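6-phosphogluconate dehydrogenase NAD-binding (Dyadobacter fermentans, PDB 4GBJ) probably binds NAD or NADP and acts as an oxidoreductase of the 6-phosphogluconate/3-hydroxyisobutyrate dehydrogenase type. Local coordinates at residues E82-L87 and Q109-Y114; H93-T98 and A116-A121; V32-T37 and T50-A55; A74-F79 and S104-Q109. All coordinates share one frame; numbering follows the deposited sequence.

In the fold
All four contacts lie in the N-terminal NAD-binding domain, whose sheet has a Rossmann-type core. Contact 3 comes first along the chain and closes before the others open; the segments of contacts 1, 2 and 4 interleave. Contacts 2 and 3 join neighbouring strands of the same sheet, with centres about 18 Å apart and nearest atoms about 10 Å apart. Contacts 1 and 4 share helix 101-113, their centres about 10 Å apart, and pack helices 81-87 and 72-78 against it. Contact 2 lies about 9 Å from contact 4, centre to centre. A cluster of His93, His111, Phe79 and Tyr118 thus joins the helical layer to the sheet of this probable nucleotide-binding domain.

Contact 1 (E82-L87 and Q109-Y114); sequences ELVEKL and QVHEWY
Helices 81-87 and 101-113, neighbours in the helical layer beside a Rossmann-type sheet, meet through Val84 and Glu85 on the first, His111 on the second and Tyr114 just past its end. The short segments run at 51° to each other, their axes 9.0 Å apart. Val84 projects between the two rings. Val84 CG1, anti to the backbone N (chi1 177°), packs 3.5 Å from His111 CA and lies over one face of the imidazole in a CH-pi contact, 3.9 Å from the ring centroid. The same Val84 methyl reaches Tyr114 CD2 at 3.8 Å, while Leu87 CD2 comes within 4.0 Å of His111 CD2. Both imidazole nitrogens are engaged, ND1 with Leu107 O and NE2 with His93 ND1, which fixes the ring's rotation and ties this helix of the nucleotide-binding fold to strand 92-95. Glu85 lies across the phenol: Glu85 CB sits over the ring centre, 3.8 Å from the Tyr114 centroid, and the extended chain carries CG past CD1 and CE1 to a carboxylate tilted 26° from the ring plane. Trp113 CB lies over the opposite face. Replacing Tyr114 with an alanine would probably open a gap beside Glu85 CB and strip Val84 CG1 of an aromatic neighbour.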
loop_
_atom_site.group_PDB
_atom_site.type_symbol
_atom_site.label_atom_id
_atom_site.label_comp_id
_atom_site.label_asym_id
_atom_site.label_seq_id
_atom_site.Cartn_x
_atom_site.Cartn_y
_atom_site.Cartn_z
ATOM N N GLU B 82 -17.016 37.217 -13.270
ATOM C CA GLU B 82 -17.815 38.183 -12.523
ATOM C C GLU B 82 -17.876 37.825 -11.034
ATOM O O GLU B 82 -17.848 38.728 -10.210
ATOM C CB GLU B 82 -19.229 38.355 -13.117
ATOM C CG GLU B 82 -20.172 37.187 -12.887
ATOM C CD GLU B 82 -21.230 37.028 -13.967
ATOM O OE1 GLU B 82 -21.198 36.002 -14.689
ATOM O OE2 GLU B 82 -22.060 37.954 -14.124
ATOM N N LEU B 83 -17.855 36.541 -10.678
ATOM C CA LEU B 83 -17.847 36.145 -9.287
ATOM C C LEU B 83 -16.458 36.413 -8.672
ATOM O O LEU B 83 -16.377 37.019 -7.599
ATOM C CB LEU B 83 -18.265 34.686 -9.112
ATOM C CG LEU B 83 -18.381 34.255 -7.633
ATOM C CD1 LEU B 83 -19.475 33.208 -7.447
ATOM C CD2 LEU B 83 -17.074 33.669 -7.104
ATOM N N VAL B 84 -15.385 36.032 -9.375
ATOM C CA VAL B 84 -13.993 36.252 -8.937
ATOM C C VAL B 84 -13.715 37.787 -8.820
ATOM O O VAL B 84 -13.000 38.257 -7.928
ATOM C CB VAL B 84 -13.003 35.571 -9.936
ATOM C CG1 VAL B 84 -11.552 35.837 -9.569
ATOM C CG2 VAL B 84 -13.242 34.062 -10.025
ATOM N N GLU B 85 -14.250 38.542 -9.731
ATOM C CA GLU B 85 -14.118 39.994 -9.690
ATOM C C GLU B 85 -14.786 40.564 -8.430
ATOM O O GLU B 85 -14.226 41.482 -7.813
ATOM C CB GLU B 85 -14.727 40.619 -10.930
ATOM C CG GLU B 85 -14.698 42.132 -10.842
ATOM C CD GLU B 85 -15.026 42.890 -12.112
ATOM O OE1 GLU B 85 -15.802 42.380 -12.953
ATOM O OE2 GLU B 85 -14.541 44.034 -12.229
ATOM N N LYS B 86 -15.947 40.013 -8.018
ATOM C CA LYS B 86 -16.563 40.501 -6.790
ATOM C C LYS B 86 -15.653 40.147 -5.601
ATOM O O LYS B 86 -15.392 41.006 -4.793
ATOM C CB LYS B 86 -17.953 39.943 -6.603
ATOM C CG LYS B 86 -18.693 40.632 -5.481
ATOM C CD LYS B 86 -20.088 40.141 -5.404
ATOM C CE LYS B 86 -20.845 40.805 -4.297
ATOM N NZ LYS B 86 -22.198 40.226 -4.169
ATOM N N LEU B 87 -15.125 38.921 -5.533
ATOM C CA LEU B 87 -14.143 38.503 -4.489
ATOM C C LEU B 87 -12.984 39.536 -4.403
ATOM O O LEU B 87 -12.585 39.917 -3.315
ATOM C CB LEU B 87 -13.603 37.108 -4.800
ATOM C CG LEU B 87 -12.630 36.532 -3.793
ATOM C CD1 LEU B 87 -13.236 36.496 -2.386
ATOM C CD2 LEU B 87 -12.168 35.170 -4.232
ATOM N N GLN B 109 -4.883 31.935 -12.006
ATOM C CA GLN B 109 -4.466 33.022 -12.905
ATOM C C GLN B 109 -5.606 34.083 -12.972
ATOM O O GLN B 109 -5.360 35.262 -12.775
ATOM C CB GLN B 109 -4.074 32.448 -14.298
ATOM C CG GLN B 109 -2.757 33.036 -14.834
ATOM C CD GLN B 109 -2.861 34.522 -15.173
ATOM O OE1 GLN B 109 -3.471 34.910 -16.191
ATOM N NE2 GLN B 109 -2.229 35.398 -14.377
ATOM N N VAL B 110 -6.860 33.642 -13.118
ATOM C CA VAL B 110 -8.015 34.536 -13.221
ATOM C C VAL B 110 -8.203 35.315 -11.910
ATOM O O VAL B 110 -8.502 36.505 -11.950
ATOM C CB VAL B 110 -9.312 33.786 -13.635
ATOM C CG1 VAL B 110 -10.533 34.726 -13.646
ATOM C CG2 VAL B 110 -9.137 33.117 -14.998
ATOM N N HIS B 111 -7.960 34.679 -10.760
ATOM C CA HIS B 111 -8.070 35.357 -9.466
ATOM C C HIS B 111 -7.078 36.513 -9.379
ATOM O O HIS B 111 -7.442 37.574 -8.920
ATOM C CB HIS B 111 -7.864 34.367 -8.300
ATOM C CG HIS B 111 -9.041 33.478 -8.015
ATOM N ND1 HIS B 111 -9.555 32.614 -8.975
ATOM C CD2 HIS B 111 -9.745 33.311 -6.864
ATOM C CE1 HIS B 111 -10.559 31.972 -8.390
ATOM N NE2 HIS B 111 -10.678 32.320 -7.108
ATOM N N GLU B 112 -5.835 36.304 -9.804
ATOM C CA GLU B 112 -4.803 37.366 -9.802
ATOM C C GLU B 112 -5.124 38.554 -10.703
ATOM O O GLU B 112 -4.561 39.622 -10.480
ATOM C CB GLU B 112 -3.429 36.808 -10.215
ATOM C CG GLU B 112 -2.841 35.822 -9.211
ATOM C CD GLU B 112 -2.685 36.266 -7.758
ATOM O OE1 GLU B 112 -2.601 35.374 -6.877
ATOM O OE2 GLU B 112 -2.627 37.494 -7.496
ATOM N N TRP B 113 -6.010 38.400 -11.704
ATOM C CA TRP B 113 -6.406 39.532 -12.544
ATOM C C TRP B 113 -7.104 40.596 -11.728
ATOM O O TRP B 113 -7.006 41.784 -12.048
ATOM C CB TRP B 113 -7.379 39.111 -13.651
ATOM C CG TRP B 113 -6.917 38.072 -14.621
ATOM C CD1 TRP B 113 -5.645 37.619 -14.829
ATOM C CD2 TRP B 113 -7.723 37.473 -15.628
ATOM N NE1 TRP B 113 -5.655 36.618 -15.774
ATOM C CE2 TRP B 113 -6.909 36.546 -16.323
ATOM C CE3 TRP B 113 -9.077 37.581 -15.971
ATOM C CZ2 TRP B 113 -7.408 35.732 -17.342
ATOM C CZ3 TRP B 113 -9.571 36.780 -16.990
ATOM C CH2 TRP B 113 -8.744 35.858 -17.657
ATOM N N TYR B 114 -7.876 40.148 -10.708
ATOM C CA TYR B 114 -8.643 41.031 -9.814
ATOM C C TYR B 114 -7.975 41.246 -8.443
ATOM O O TYR B 114 -8.615 41.789 -7.551
ATOM C CB TYR B 114 -10.033 40.400 -9.622
ATOM C CG TYR B 114 -10.722 40.269 -10.959
ATOM C CD1 TYR B 114 -11.076 41.399 -11.690
ATOM C CD2 TYR B 114 -10.890 39.029 -11.560
ATOM C CE1 TYR B 114 -11.554 41.299 -12.989
ATOM C CE2 TYR B 114 -11.474 38.910 -12.815
ATOM C CZ TYR B 114 -11.780 40.051 -13.542
ATOM O OH TYR B 114 -12.320 39.984 -14.800
#

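Contact 2 (H93-T98 and A116-A121); sequences HVSMST and AHYVGA
The ring of Tyr118 turns its edge toward the face of His93 in an offset edge-to-face pair, centroids 5.2 Å apart and planes at 86°. Tyr118 CD1 approaches His93 ND1 to 3.6 Å, and Ser95 CB lies over one face of the imidazole, toward its rim. Phe79 also stacks on His93, whose NE2 bonds to Ser67 OG. With CG anti to the backbone N (chi1 -180°), Tyr118 runs alongside His93 and brings its hydroxyl to Ser95, where Tyr118 OH and Ser95 OG share a 2.6 Å hydrogen bond; Ser104 OG is a second partner of that OH. A phenylalanine in place of Tyr118 would probably keep the ring packing but leave the buried Ser95 OG without this mate and cut the link to Ser104.

Beneath these groups runs a parallel ladder. His93 N bonds to His117 O at 2.9 Å, Val119 N to His93 O at 2.8 Å, Ser95 N to Val119 O at 2.9 Å and Ala121 N to Ser95 O at 2.8 Å, the last more bent at 151°. On the other face Val94 CG1 presses tightly on Ala121 CB, at 3.5 Å. Two adjacent parallel strands, connected through helix 101-113, form the beta-alpha-beta unit from which Rossmann-type nucleotide-binding sheets are built.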
loop_
_atom_site.group_PDB
_atom_site.type_symbol
_atom_site.label_atom_id
_atom_site.label_comp_id
_atom_site.label_asym_id
_atom_site.label_seq_id
_atom_site.Cartn_x
_atom_site.Cartn_y
_atom_site.Cartn_z
ATOM N N HIS B 93 -9.726 32.537 -2.014
ATOM C CA HIS B 93 -10.565 31.397 -2.331
ATOM C C HIS B 93 -9.819 30.121 -1.942
ATOM O O HIS B 93 -8.743 29.874 -2.465
ATOM C CB HIS B 93 -10.915 31.389 -3.833
ATOM C CG HIS B 93 -11.632 30.143 -4.306
ATOM N ND1 HIS B 93 -11.761 29.859 -5.661
ATOM C CD2 HIS B 93 -12.295 29.184 -3.601
ATOM C CE1 HIS B 93 -12.407 28.703 -5.728
ATOM N NE2 HIS B 93 -12.767 28.270 -4.509
ATOM N N VAL B 94 -10.343 29.381 -0.978
ATOM C CA VAL B 94 -9.819 28.088 -0.518
ATOM C C VAL B 94 -10.602 27.025 -1.281
ATOM O O VAL B 94 -11.772 26.765 -1.021
ATOM C CB VAL B 94 -9.924 27.930 1.013
ATOM C CG1 VAL B 94 -9.202 26.665 1.474
ATOM C CG2 VAL B 94 -9.343 29.148 1.712
ATOM N N SER B 95 -9.951 26.451 -2.252
ATOM C CA SER B 95 -10.562 25.567 -3.216
ATOM C C SER B 95 -10.243 24.126 -2.822
ATOM O O SER B 95 -9.126 23.636 -2.999
ATOM C CB SER B 95 -10.037 25.945 -4.598
ATOM O OG SER B 95 -10.568 25.138 -5.639
HETATM N N MSE B 96 -11.189 23.487 -2.208
HETATM C CA MSE B 96 -10.982 22.131 -1.641
HETATM C C MSE B 96 -11.430 20.979 -2.528
HETATM O O MSE B 96 -11.242 19.828 -2.150
HETATM C CB MSE B 96 -11.675 22.050 -0.320
HETATM C CG MSE B 96 -11.203 23.155 0.629
HETATM SE SE MSE B 96 -11.823 22.891 2.435
HETATM C CE MSE B 96 -13.622 23.247 2.120
ATOM N N SER B 97 -11.950 21.256 -3.712
ATOM C CA SER B 97 -12.389 20.177 -4.580
ATOM C C SER B 97 -11.202 19.340 -5.106
ATOM O O SER B 97 -10.112 19.871 -5.312
ATOM C CB SER B 97 -13.122 20.758 -5.780
ATOM O OG SER B 97 -14.221 21.555 -5.381
ATOM N N THR B 98 -11.444 18.071 -5.396
ATOM C CA THR B 98 -10.438 17.222 -6.042
ATOM C C THR B 98 -10.490 17.499 -7.537
ATOM O O THR B 98 -11.341 16.991 -8.266
ATOM C CB THR B 98 -10.662 15.767 -5.758
ATOM O OG1 THR B 98 -10.707 15.591 -4.351
ATOM C CG2 THR B 98 -9.592 14.901 -6.376
ATOM N N ALA B 116 -7.139 38.944 -6.300
ATOM C CA ALA B 116 -7.581 37.894 -5.374
ATOM C C ALA B 116 -6.573 36.739 -5.403
ATOM O O ALA B 116 -5.736 36.674 -6.309
ATOM C CB ALA B 116 -8.971 37.400 -5.760
ATOM N N HIS B 117 -6.667 35.808 -4.454
ATOM C CA HIS B 117 -5.729 34.692 -4.382
ATOM C C HIS B 117 -6.465 33.368 -4.329
ATOM O O HIS B 117 -7.346 33.169 -3.498
ATOM C CB HIS B 117 -4.813 34.809 -3.151
ATOM C CG HIS B 117 -4.153 36.142 -2.989
ATOM N ND1 HIS B 117 -3.066 36.484 -3.743
ATOM C CD2 HIS B 117 -4.410 37.143 -2.111
ATOM C CE1 HIS B 117 -2.695 37.687 -3.334
ATOM N NE2 HIS B 117 -3.518 38.150 -2.395
ATOM N N TYR B 118 -6.043 32.446 -5.179
ATOM C CA TYR B 118 -6.553 31.100 -5.202
ATOM C C TYR B 118 -5.635 30.200 -4.410
ATOM O O TYR B 118 -4.443 30.177 -4.670
ATOM C CB TYR B 118 -6.649 30.614 -6.636
ATOM C CG TYR B 118 -7.182 29.208 -6.762
ATOM C CD1 TYR B 118 -8.523 28.977 -7.037
ATOM C CD2 TYR B 118 -6.325 28.110 -6.725
ATOM C CE1 TYR B 118 -8.991 27.705 -7.316
ATOM C CE2 TYR B 118 -6.810 26.815 -6.891
ATOM C CZ TYR B 118 -8.142 26.620 -7.195
ATOM O OH TYR B 118 -8.651 25.362 -7.373
ATOM N N VAL B 119 -6.175 29.492 -3.438
ATOM C CA VAL B 119 -5.402 28.500 -2.661
ATOM C C VAL B 119 -5.928 27.106 -2.967
ATOM O O VAL B 119 -7.095 26.841 -2.702
ATOM C CB VAL B 119 -5.464 28.797 -1.163
ATOM C CG1 VAL B 119 -4.862 27.650 -0.348
ATOM C CG2 VAL B 119 -4.725 30.097 -0.865
ATOM N N GLY B 120 -5.083 26.257 -3.552
ATOM C CA GLY B 120 -5.412 24.860 -3.795
ATOM C C GLY B 120 -5.383 24.134 -2.482
ATOM O O GLY B 120 -4.393 24.250 -1.754
ATOM N N ALA B 121 -6.524 23.573 -2.058
ATOM C CA ALA B 121 -6.625 23.031 -0.684
ATOM C C ALA B 121 -7.345 21.706 -0.629
ATOM O O ALA B 121 -8.248 21.544 0.176
ATOM C CB ALA B 121 -7.324 24.032 0.226
#

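Contact 3 (V32-T37 and T50-A55); sequences VVWNRT and TVVENA
Trp34 holds CG anti to its own backbone N (chi1 176°), which carries the indole across to Ala55, further along the neighbouring chain segment. In Val33 a chi1 of -52° sets CG1 anti to the carbonyl carbon and leaves CG2 in the crowded position between N and C, where Val33 CG2 meets Val51 CG2 at 3.6 Å. On the opposite face of the sheet Val32 CG2 touches Val52 CG1 at 3.7 Å.

Ala55 CB sits over the five-membered ring of Trp34, 3.9 Å from its centroid, in a CH-pi contact, and Arg36 N lies over the opposite face of the indole. At the ring edge Trp34 NE1 donates to Glu53 O at 3.3 Å; the bond is bent to 135°, and the donor stands above the carbonyl plane.

Strands 31-34 and 50-51 are joined by parallel pairing, Val33 N bonding to Thr50 O at 2.8 Å and Val52 N to Val33 O at 3.2 Å. They belong to a beta-alpha-beta unit through helix 42-46, with 50-51 outermost in the sheet of this chain. Where the strands diverge a water accepts from Asn35 N at 3.0 Å and lies 3.2 Å from Val52 O. Past the last direct strand-to-strand bond, then, Glu53 O takes the indole N-H and Asn35 N gives to a water.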
loop_
_atom_site.group_PDB
_atom_site.type_symbol
_atom_site.label_atom_id
_atom_site.label_comp_id
_atom_site.label_asym_id
_atom_site.label_seq_id
_atom_site.Cartn_x
_atom_site.Cartn_y
_atom_site.Cartn_z
ATOM N N VAL B 32 -21.795 32.385 5.430
ATOM C CA VAL B 32 -22.856 32.648 4.460
ATOM C C VAL B 32 -22.665 31.531 3.432
ATOM O O VAL B 32 -21.613 31.427 2.780
ATOM C CB VAL B 32 -22.929 34.084 3.893
ATOM C CG1 VAL B 32 -21.613 34.550 3.280
ATOM C CG2 VAL B 32 -24.097 34.229 2.921
ATOM N N VAL B 33 -23.635 30.614 3.407
ATOM C CA VAL B 33 -23.530 29.373 2.661
ATOM C C VAL B 33 -24.431 29.340 1.454
ATOM O O VAL B 33 -25.365 30.123 1.315
ATOM C CB VAL B 33 -23.754 28.147 3.556
ATOM C CG1 VAL B 33 -22.851 28.198 4.788
ATOM C CG2 VAL B 33 -25.227 27.973 3.961
ATOM N N TRP B 34 -24.086 28.444 0.550
ATOM C CA TRP B 34 -24.790 28.240 -0.712
ATOM C C TRP B 34 -24.563 26.836 -1.200
ATOM O O TRP B 34 -23.498 26.243 -0.988
ATOM C CB TRP B 34 -24.321 29.238 -1.768
ATOM C CG TRP B 34 -24.923 29.052 -3.134
ATOM C CD1 TRP B 34 -26.014 29.693 -3.643
ATOM C CD2 TRP B 34 -24.412 28.225 -4.194
ATOM N NE1 TRP B 34 -26.234 29.302 -4.944
ATOM C CE2 TRP B 34 -25.256 28.414 -5.315
ATOM C CE3 TRP B 34 -23.330 27.339 -4.303
ATOM C CZ2 TRP B 34 -25.072 27.725 -6.510
ATOM C CZ3 TRP B 34 -23.128 26.679 -5.503
ATOM C CH2 TRP B 34 -24.007 26.855 -6.581
ATOM N N ASN B 35 -25.554 26.320 -1.891
ATOM C CA ASN B 35 -25.460 24.998 -2.484
ATOM C C ASN B 35 -26.401 24.924 -3.662
ATOM O O ASN B 35 -27.491 25.495 -3.581
ATOM C CB ASN B 35 -25.808 23.956 -1.418
ATOM C CG ASN B 35 -25.388 22.565 -1.791
ATOM O OD1 ASN B 35 -24.212 22.303 -2.046
ATOM N ND2 ASN B 35 -26.309 21.620 -1.767
ATOM N N ARG B 36 -26.012 24.203 -4.743
ATOM C CA ARG B 36 -26.871 24.021 -5.927
ATOM C C ARG B 36 -28.256 23.444 -5.503
ATOM O O ARG B 36 -29.266 23.784 -6.111
ATOM C CB ARG B 36 -26.184 23.107 -6.956
ATOM C CG ARG B 36 -26.750 23.202 -8.375
ATOM C CD ARG B 36 -26.101 24.270 -9.257
ATOM N NE ARG B 36 -27.060 25.301 -9.678
ATOM C CZ ARG B 36 -26.940 26.088 -10.751
ATOM N NH1 ARG B 36 -25.888 25.971 -11.564
ATOM N NH2 ARG B 36 -27.878 26.989 -11.028
ATOM N N THR B 37 -28.289 22.605 -4.443
ATOM C CA THR B 37 -29.508 22.042 -3.836
ATOM C C THR B 37 -29.724 22.826 -2.554
ATOM O O THR B 37 -29.006 22.606 -1.577
ATOM C CB THR B 37 -29.343 20.526 -3.604
ATOM O OG1 THR B 37 -28.863 19.931 -4.811
ATOM C CG2 THR B 37 -30.640 19.854 -3.141
ATOM N N THR B 50 -25.982 31.799 7.621
ATOM C CA THR B 50 -26.979 32.474 6.777
ATOM C C THR B 50 -26.908 31.804 5.375
ATOM O O THR B 50 -25.854 31.310 4.986
ATOM C CB THR B 50 -26.730 33.988 6.767
ATOM O OG1 THR B 50 -25.322 34.235 6.662
ATOM C CG2 THR B 50 -27.254 34.662 8.026
ATOM N N VAL B 51 -28.035 31.744 4.657
ATOM C CA VAL B 51 -28.131 31.109 3.343
ATOM C C VAL B 51 -28.473 32.149 2.297
ATOM O O VAL B 51 -29.211 33.087 2.600
ATOM C CB VAL B 51 -29.208 29.986 3.393
ATOM C CG1 VAL B 51 -29.585 29.484 2.001
ATOM C CG2 VAL B 51 -28.731 28.825 4.239
ATOM N N VAL B 52 -27.966 31.978 1.060
ATOM C CA VAL B 52 -28.302 32.860 -0.061
ATOM C C VAL B 52 -28.762 32.002 -1.239
ATOM O O VAL B 52 -28.417 30.834 -1.332
ATOM C CB VAL B 52 -27.179 33.847 -0.476
ATOM C CG1 VAL B 52 -26.920 34.876 0.621
ATOM C CG2 VAL B 52 -25.897 33.132 -0.865
ATOM N N GLU B 53 -29.558 32.599 -2.123
ATOM C CA GLU B 53 -30.130 31.933 -3.294
ATOM C C GLU B 53 -29.115 31.800 -4.434
ATOM O O GLU B 53 -29.163 30.800 -5.155
ATOM C CB GLU B 53 -31.370 32.720 -3.775
ATOM C CG GLU B 53 -32.251 31.949 -4.744
ATOM C CD GLU B 53 -33.575 32.636 -4.994
ATOM O OE1 GLU B 53 -33.568 33.869 -5.212
ATOM O OE2 GLU B 53 -34.620 31.946 -4.966
ATOM N N ASN B 54 -28.223 32.812 -4.616
ATOM C CA ASN B 54 -27.189 32.811 -5.671
ATOM C C ASN B 54 -25.779 32.915 -5.066
ATOM O O ASN B 54 -25.559 33.707 -4.163
ATOM C CB ASN B 54 -27.429 33.958 -6.645
ATOM C CG ASN B 54 -28.758 33.858 -7.344
ATOM O OD1 ASN B 54 -29.030 32.890 -8.054
ATOM N ND2 ASN B 54 -29.618 34.839 -7.161
ATOM N N ALA B 55 -24.840 32.108 -5.543
ATOM C CA ALA B 55 -23.477 32.080 -5.010
ATOM C C ALA B 55 -22.784 33.470 -4.934
ATOM O O ALA B 55 -22.060 33.732 -3.969
ATOM C CB ALA B 55 -22.612 31.131 -5.824
HETATM O O HOH W 1 -28.161 27.604 -1.349
HETATM O O HOH W 2 -29.424 27.787 -3.889
#

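Contact 4 (A74-F79 and S104-Q109); sequences AVEELF and SRQLAQ
Leu107 reaches from helix 101-113 toward Val75, Glu76 and Phe79 at the end of helix 72-78, and its branches carry most of this contact. CB points at the other helix without touching it. Leu107 CG, anti to the carbonyl carbon (chi1 -69°), is still 4.9 Å from Val75 CG1, and the contact is made one bond further on, where the side chain forks. Leu107 CD1 closes on Val75 CG1 at 3.5 Å, the two side chains meeting at a slant. Leu107 CD2 turns to the other residues, lying 4.1 Å from Phe79 O, 4.2 Å from Phe79 CB and 4.5 Å from Glu76 CG.

Phe79 is where helix 72-78 lets go of helical geometry, yet Phe79 N still bonds to Val75 O at 2.8 Å. That carbonyl oxygen also lies at the edge of the Phe79 ring, in its plane. Tyr118 receives Leu107 from the sheet side.

The two helical segments run nearly parallel, 12° apart, with axes separated by 11.2 Å, a wide spacing bridged by side-chain tips. Both belong to the helical layer flanking the Rossmann-type sheet. At the outer margin Glu76 and Gln106 face each other without bonding. Charged residues beside the contact look elsewhere: Glu77 forms a salt bridge with Arg36, and Arg105 forms a salt bridge with Asp166 and a hydrogen bond with Asn198 of the second subunit. Cohesion between the two segments therefore rests on apolar packing around a single leucine, with the carboxylate of Glu76 and the amide of Gln106 at its margin.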
loop_
_atom_site.group_PDB
_atom_site.type_symbol
_atom_site.label_atom_id
_atom_site.label_comp_id
_atom_site.label_asym_id
_atom_site.label_seq_id
_atom_site.Cartn_x
_atom_site.Cartn_y
_atom_site.Cartn_z
ATOM N N ALA B 74 -17.724 21.800 -12.310
ATOM C CA ALA B 74 -18.508 22.484 -11.288
ATOM C C ALA B 74 -17.748 23.731 -10.742
ATOM O O ALA B 74 -18.358 24.773 -10.532
ATOM C CB ALA B 74 -18.850 21.540 -10.147
ATOM N N VAL B 75 -16.420 23.648 -10.594
ATOM C CA VAL B 75 -15.635 24.779 -10.049
ATOM C C VAL B 75 -15.538 25.884 -11.087
ATOM O O VAL B 75 -15.695 27.073 -10.765
ATOM C CB VAL B 75 -14.242 24.327 -9.542
ATOM C CG1 VAL B 75 -13.457 25.511 -8.997
ATOM C CG2 VAL B 75 -14.382 23.252 -8.462
ATOM N N GLU B 76 -15.285 25.514 -12.336
ATOM C CA GLU B 76 -15.181 26.502 -13.419
ATOM C C GLU B 76 -16.507 27.215 -13.682
ATOM O O GLU B 76 -16.497 28.402 -13.975
ATOM C CB GLU B 76 -14.712 25.845 -14.703
ATOM C CG GLU B 76 -13.266 25.393 -14.645
ATOM C CD GLU B 76 -12.868 24.544 -15.845
ATOM O OE1 GLU B 76 -13.556 24.627 -16.889
ATOM O OE2 GLU B 76 -11.886 23.777 -15.739
ATOM N N GLU B 77 -17.641 26.485 -13.587
ATOM C CA GLU B 77 -18.990 27.056 -13.820
ATOM C C GLU B 77 -19.308 28.089 -12.749
ATOM O O GLU B 77 -19.949 29.098 -13.009
ATOM C CB GLU B 77 -20.054 25.931 -13.813
ATOM C CG GLU B 77 -21.513 26.340 -13.579
ATOM C CD GLU B 77 -22.482 25.171 -13.513
ATOM O OE1 GLU B 77 -22.046 24.048 -13.167
ATOM O OE2 GLU B 77 -23.690 25.390 -13.761
ATOM N N LEU B 78 -18.912 27.802 -11.524
ATOM C CA LEU B 78 -19.201 28.688 -10.424
ATOM C C LEU B 78 -18.236 29.861 -10.370
ATOM O O LEU B 78 -18.664 30.984 -10.168
ATOM C CB LEU B 78 -19.121 27.893 -9.127
ATOM C CG LEU B 78 -19.619 28.614 -7.901
ATOM C CD1 LEU B 78 -21.058 29.073 -8.104
ATOM C CD2 LEU B 78 -19.492 27.735 -6.685
ATOM N N PHE B 79 -16.943 29.612 -10.528
ATOM C CA PHE B 79 -15.951 30.658 -10.438
ATOM C C PHE B 79 -15.749 31.399 -11.780
ATOM O O PHE B 79 -14.654 31.438 -12.366
ATOM C CB PHE B 79 -14.641 30.100 -9.856
ATOM C CG PHE B 79 -14.829 29.949 -8.365
ATOM C CD1 PHE B 79 -14.560 31.001 -7.513
ATOM C CD2 PHE B 79 -15.484 28.843 -7.838
ATOM C CE1 PHE B 79 -14.853 30.911 -6.152
ATOM C CE2 PHE B 79 -15.798 28.772 -6.466
ATOM C CZ PHE B 79 -15.510 29.822 -5.650
ATOM N N SER B 104 -6.708 24.235 -11.448
ATOM C CA SER B 104 -6.343 25.144 -10.372
ATOM C C SER B 104 -5.458 26.274 -10.833
ATOM O O SER B 104 -5.733 27.403 -10.483
ATOM C CB SER B 104 -5.621 24.394 -9.266
ATOM O OG SER B 104 -6.603 23.671 -8.547
ATOM N N ARG B 105 -4.411 25.974 -11.624
ATOM C CA ARG B 105 -3.480 26.988 -12.122
ATOM C C ARG B 105 -4.206 27.969 -13.037
ATOM O O ARG B 105 -3.926 29.145 -12.970
ATOM C CB ARG B 105 -2.324 26.329 -12.861
ATOM C CG ARG B 105 -1.411 25.484 -11.962
ATOM C CD ARG B 105 -0.539 24.553 -12.832
ATOM N NE ARG B 105 0.368 23.749 -12.006
ATOM C CZ ARG B 105 0.836 22.538 -12.310
ATOM N NH1 ARG B 105 0.515 21.955 -13.465
ATOM N NH2 ARG B 105 1.643 21.905 -11.472
ATOM N N GLN B 106 -5.166 27.493 -13.854
ATOM C CA GLN B 106 -5.949 28.356 -14.759
ATOM C C GLN B 106 -6.814 29.296 -13.964
ATOM O O GLN B 106 -6.760 30.487 -14.189
ATOM C CB GLN B 106 -6.847 27.512 -15.669
ATOM C CG GLN B 106 -6.141 26.835 -16.819
ATOM C CD GLN B 106 -7.089 25.903 -17.559
ATOM O OE1 GLN B 106 -8.272 25.741 -17.190
ATOM N NE2 GLN B 106 -6.596 25.289 -18.640
ATOM N N LEU B 107 -7.578 28.758 -12.989
ATOM C CA LEU B 107 -8.429 29.575 -12.123
ATOM C C LEU B 107 -7.615 30.545 -11.282
ATOM O O LEU B 107 -8.019 31.701 -11.131
ATOM C CB LEU B 107 -9.301 28.708 -11.218
ATOM C CG LEU B 107 -10.382 27.926 -11.950
ATOM C CD1 LEU B 107 -10.912 26.830 -11.081
ATOM C CD2 LEU B 107 -11.517 28.851 -12.429
ATOM N N ALA B 108 -6.455 30.102 -10.766
ATOM C CA ALA B 108 -5.577 30.980 -9.953
ATOM C C ALA B 108 -5.119 32.159 -10.725
ATOM O O ALA B 108 -4.991 33.279 -10.176
ATOM C CB ALA B 108 -4.354 30.208 -9.443
ATOM N N GLN B 109 -4.883 31.935 -12.006
ATOM C CA GLN B 109 -4.466 33.022 -12.905
ATOM C C GLN B 109 -5.606 34.083 -12.972
ATOM O O GLN B 109 -5.360 35.262 -12.775
ATOM C CB GLN B 109 -4.074 32.448 -14.298
ATOM C CG GLN B 109 -2.757 33.036 -14.834
ATOM C CD GLN B 109 -2.861 34.522 -15.173
ATOM O OE1 GLN B 109 -3.471 34.910 -16.191
ATOM N NE2 GLN B 109 -2.229 35.398 -14.377
#